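Local atomic coordinates of histidine acid phosphatase (Bifidobacterium longum subsp. infantis, PDB entry 6RXD), a protein that probably removes phosphate groups from inositol polyphosphates such as phytate and from 2,3-bisphosphoglycerate, as a histidine acid phosphatase of the MINPP type. Residues G147-F150 with E151-F154; G160-I163 with G164-S167. One frame throughout, in Å; residues are numbered along the deposited sequence.

Contact 1 (G147-F150 with E151-F154); sequences GENF and EKGF
The rings of Phe-150 and Phe-154 meet one helical turn apart, Phe-150 CE2 lying 4.2 Å from Phe-154 CD1. Both side chains leave the helix with CG anti to the backbone N (chi1 175° and -175°), which sends the two rings off the same face. At the root of the pair, Phe-154 N donates to Phe-150 O over 2.8 Å, and Phe-154 CB rests 3.3 Å from that same oxygen. The preceding turn is closed alike by Glu-151 N to Gly-147 O, Lys-152 N to Glu-148 O and Gly-153 N to Asn-149 O. Glu-148 O has a second partner: a water donates to it and to Glu-151 OE2, 2.8 Å from each, tying the extended Glu-151 side chain back to the previous turn. Glu-151 OE1 lies close to Asp-180 OD2; both residues bind zinc in a structure of this protein, and their proximity with no zinc bound to this chain there in the model might favour sharing a proton. Asn-149 turns its ND2 back to Glu-145 O. Farther out, Phe-395 and Phe-397 of strand 391-398 meet the Phe-150 ring, Phe-397 edge-to-face, while Phe-123 packs edge-to-face with Phe-154. This is the i to i+4 pattern of an amphipathic alpha-helix, here helix 141-157, its aromatic face laid against the central sheet of the histidine phosphatase fold.

Contact 2 (G160-I163 with G164-S167); sequences GRLI and GNVS
Leu-162 and Asn-165 form the close-packed part of this bend, with the methyl CD1 of Leu-162 against the amide carbon CG of Asn-165 at 3.7 Å. The two side chains cross obliquely, and Asn-165 CB also sits 3.4 Å from Leu-162 O. The backbone draws them together: Asn-165 N donates to Leu-162 O over 2.9 Å in an i to i+3 turn, with an N-H...O angle of 151°, but arrives above the carbonyl plane, 64° out of it. Asn-165 CG lies beside its own backbone N (chi1 -67°), bringing the amide back over Leu-162, and ND2 is held beyond the bend by Gly-131 O. Leu-162, the buried residue here, reaches Phe-154 and Ile-133. It also belongs to the type I beta turn from Gly-160 to Ile-163, closed by Ile-163 N to Gly-160 O at 3.2 Å.

The other side is looser and wet. Ile-163 and Gly-164 are exposed, and waters link polar groups of the bend. One water donates to Arg-161 O and to Asn-165 OD1 and accepts from Gly-164 N, so three groups of the bend share it. A second donates to Ile-163 O and accepts from Val-166 N at 3.0 Å. Beside that bridge, Val-166 CG2 lies 3.7 Å from Ile-163 O in plain van der Waals contact. Arg-161 turns from the bend to a salt bridge with Asp-124 and a hydrogen bond to Tyr-116. The chemistry is consistent with a loop whose shape owes something to bound water as well as to its direct backbone bonds: the Asn-165 amide gives OD1 to water within the bend and ND2 to Gly-131 O, just before strand 132-137.

Overall arrangement
Contact 1 precedes contact 2 in the chain, and their centres lie about 12 Å apart on the same side of the chain's centre. They touch where Phe-154 CE2 packs 4.0 Å from Leu-162 CB, so the bend folds back on the end of helix 141-157. Strand 132-137 joins them too: Ile-133 meets both Phe-154 and Leu-162, and Tyr-135 meets Glu-151 and Val-166. A zinc-binding pair lies alongside, Glu-151 and Asp-180, whose side chains are about 3 Å apart at their nearest atoms; no zinc is bound to this chain there in the model. Contact 1 supplies Glu-151; in contact 2 the side chain of Val-166 comes to about 4 Å from those of Glu-151 and Asp-180, nearest atoms.

Contact 1 (G147-F150 with E151-F154)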
loop_
_atom_site.group_PDB
_atom_site.type_symbol
_atom_site.label_atom_id
_atom_site.label_comp_id
_atom_site.label_asym_id
_atom_site.label_seq_id
_atom_site.Cartn_x
_atom_site.Cartn_y
_atom_site.Cartn_z
ATOM N N GLY A 147 -6.873 -5.106 -9.510
ATOM C CA GLY A 147 -7.623 -4.434 -10.554
ATOM C C GLY A 147 -8.764 -5.284 -11.088
ATOM O O GLY A 147 -9.854 -4.769 -11.351
ATOM N N GLU A 148 -8.528 -6.584 -11.238
ATOM C CA GLU A 148 -9.560 -7.473 -11.769
ATOM C C GLU A 148 -10.762 -7.527 -10.836
ATOM O O GLU A 148 -11.905 -7.579 -11.278
ATOM C CB GLU A 148 -8.986 -8.875 -12.014
ATOM C CG GLU A 148 -7.920 -8.901 -13.102
ATOM C CD GLU A 148 -7.138 -10.197 -13.138
ATOM O OE1 GLU A 148 -7.527 -11.150 -12.432
ATOM O OE2 GLU A 148 -6.129 -10.257 -13.875
ATOM N N ASN A 149 -10.502 -7.489 -9.533
ATOM C CA ASN A 149 -11.599 -7.449 -8.577
ATOM C C ASN A 149 -12.348 -6.120 -8.577
ATOM O O ASN A 149 -13.568 -6.095 -8.438
ATOM C CB ASN A 149 -11.098 -7.814 -7.177
ATOM C CG ASN A 149 -10.868 -9.310 -7.027
ATOM O OD1 ASN A 149 -11.822 -10.076 -6.933
ATOM N ND2 ASN A 149 -9.607 -9.731 -7.024
ATOM N N PHE A 150 -11.615 -5.020 -8.727
ATOM C CA PHE A 150 -12.225 -3.706 -8.874
ATOM C C PHE A 150 -13.138 -3.737 -10.103
ATOM O O PHE A 150 -14.279 -3.259 -10.068
ATOM C CB PHE A 150 -11.112 -2.662 -9.042
ATOM C CG PHE A 150 -11.589 -1.249 -9.317
ATOM C CD1 PHE A 150 -11.414 -0.247 -8.368
ATOM C CD2 PHE A 150 -12.138 -0.907 -10.548
ATOM C CE1 PHE A 150 -11.819 1.066 -8.631
ATOM C CE2 PHE A 150 -12.551 0.396 -10.812
ATOM C CZ PHE A 150 -12.382 1.380 -9.856
ATOM N N GLU A 151 -12.621 -4.293 -11.194
ATOM C CA GLU A 151 -13.369 -4.362 -12.442
ATOM C C GLU A 151 -14.661 -5.174 -12.283
ATOM O O GLU A 151 -15.720 -4.774 -12.761
ATOM C CB GLU A 151 -12.482 -4.939 -13.548
ATOM C CG GLU A 151 -13.180 -5.084 -14.897
ATOM C CD GLU A 151 -12.255 -5.614 -15.976
ATOM O OE1 GLU A 151 -12.368 -5.145 -17.122
ATOM O OE2 GLU A 151 -11.425 -6.497 -15.683
ATOM N N LYS A 152 -14.571 -6.299 -11.580
ATOM C CA LYS A 152 -15.743 -7.115 -11.290
ATOM C C LYS A 152 -16.790 -6.362 -10.478
ATOM O O LYS A 152 -17.978 -6.411 -10.789
ATOM C CB LYS A 152 -15.320 -8.377 -10.548
ATOM C CG LYS A 152 -16.445 -9.336 -10.247
ATOM C CD LYS A 152 -15.881 -10.618 -9.663
ATOM C CE LYS A 152 -14.617 -11.032 -10.408
ATOM N NZ LYS A 152 -14.074 -12.337 -9.940
ATOM N N GLY A 153 -16.344 -5.661 -9.437
ATOM C CA GLY A 153 -17.243 -4.875 -8.617
ATOM C C GLY A 153 -17.883 -3.741 -9.393
ATOM O O GLY A 153 -19.078 -3.486 -9.250
ATOM N N PHE A 154 -17.083 -3.051 -10.199
ATOM C CA PHE A 154 -17.576 -1.953 -11.015
ATOM C C PHE A 154 -18.644 -2.462 -11.975
ATOM O O PHE A 154 -19.702 -1.839 -12.141
ATOM C CB PHE A 154 -16.408 -1.340 -11.797
ATOM C CG PHE A 154 -16.767 -0.104 -12.587
ATOM C CD1 PHE A 154 -16.486 1.159 -12.081
ATOM C CD2 PHE A 154 -17.344 -0.209 -13.851
ATOM C CE1 PHE A 154 -16.794 2.296 -12.803
ATOM C CE2 PHE A 154 -17.659 0.931 -14.581
ATOM C CZ PHE A 154 -17.381 2.184 -14.054
HETATM O O HOH W 1 -12.240 -8.559 -13.897
#

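Contact 2 (G160-I163 with G164-S167)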
loop_
_atom_site.group_PDB
_atom_site.type_symbol
_atom_site.label_atom_id
_atom_site.label_comp_id
_atom_site.label_asym_id
_atom_site.label_seq_id
_atom_site.Cartn_x
_atom_site.Cartn_y
_atom_site.Cartn_z
ATOM N N GLY A 160 -23.218 -4.544 -15.923
ATOM C CA GLY A 160 -22.528 -4.920 -17.146
ATOM C C GLY A 160 -22.601 -3.914 -18.284
ATOM O O GLY A 160 -22.102 -4.178 -19.380
ATOM N N ARG A 161 -23.200 -2.755 -18.028
ATOM C CA ARG A 161 -23.465 -1.784 -19.091
ATOM C C ARG A 161 -22.228 -1.036 -19.592
ATOM O O ARG A 161 -22.312 -0.293 -20.582
ATOM C CB ARG A 161 -24.568 -0.801 -18.668
ATOM C CG ARG A 161 -25.956 -1.457 -18.567
ATOM C CD ARG A 161 -27.028 -0.511 -18.022
ATOM N NE ARG A 161 -26.850 -0.239 -16.595
ATOM C CZ ARG A 161 -26.362 0.894 -16.103
ATOM N NH1 ARG A 161 -26.019 1.882 -16.920
ATOM N NH2 ARG A 161 -26.223 1.044 -14.791
ATOM N N LEU A 162 -21.091 -1.224 -18.916
ATOM C CA LEU A 162 -19.834 -0.594 -19.342
ATOM C C LEU A 162 -18.796 -1.602 -19.840
ATOM O O LEU A 162 -17.680 -1.221 -20.193
ATOM C CB LEU A 162 -19.224 0.277 -18.229
ATOM C CG LEU A 162 -19.802 1.677 -18.003
ATOM C CD1 LEU A 162 -19.754 2.499 -19.284
ATOM C CD2 LEU A 162 -21.217 1.610 -17.462
ATOM N N ILE A 163 -19.169 -2.878 -19.894
ATOM C CA ILE A 163 -18.261 -3.916 -20.371
ATOM C C ILE A 163 -17.767 -3.655 -21.806
ATOM O O ILE A 163 -16.600 -3.886 -22.123
ATOM C CB ILE A 163 -18.924 -5.304 -20.259
ATOM C CG1 ILE A 163 -18.989 -5.738 -18.790
ATOM C CG2 ILE A 163 -18.185 -6.344 -21.097
ATOM C CD1 ILE A 163 -19.854 -6.970 -18.559
ATOM N N GLY A 164 -18.642 -3.145 -22.663
ATOM C CA GLY A 164 -18.258 -2.844 -24.033
ATOM C C GLY A 164 -17.532 -1.515 -24.161
ATOM O O GLY A 164 -17.148 -1.123 -25.263
ATOM N N ASN A 165 -17.344 -0.822 -23.038
ATOM C CA ASN A 165 -16.697 0.496 -23.035
ATOM C C ASN A 165 -15.267 0.491 -22.494
ATOM O O ASN A 165 -14.774 1.521 -22.063
ATOM C CB ASN A 165 -17.508 1.490 -22.191
ATOM C CG ASN A 165 -18.863 1.808 -22.791
ATOM O OD1 ASN A 165 -19.780 0.990 -22.748
ATOM N ND2 ASN A 165 -19.003 3.011 -23.327
ATOM N N VAL A 166 -14.606 -0.661 -22.496
ATOM C CA VAL A 166 -13.246 -0.734 -21.962
ATOM C C VAL A 166 -12.231 -0.534 -23.082
ATOM O O VAL A 166 -12.346 -1.160 -24.138
ATOM C CB VAL A 166 -12.986 -2.081 -21.262
ATOM C CG1 VAL A 166 -11.550 -2.145 -20.741
ATOM C CG2 VAL A 166 -13.962 -2.264 -20.114
ATOM N N SER A 167 -11.256 0.346 -22.864
ATOM C CA SER A 167 -10.186 0.536 -23.843
ATOM C C SER A 167 -9.340 -0.733 -23.942
ATOM O O SER A 167 -8.896 -1.273 -22.927
ATOM C CB SER A 167 -9.297 1.718 -23.458
ATOM O OG SER A 167 -10.043 2.911 -23.377
HETATM O O HOH W 2 -21.040 -1.458 -22.777
HETATM O O HOH W 3 -14.826 -3.038 -24.258
#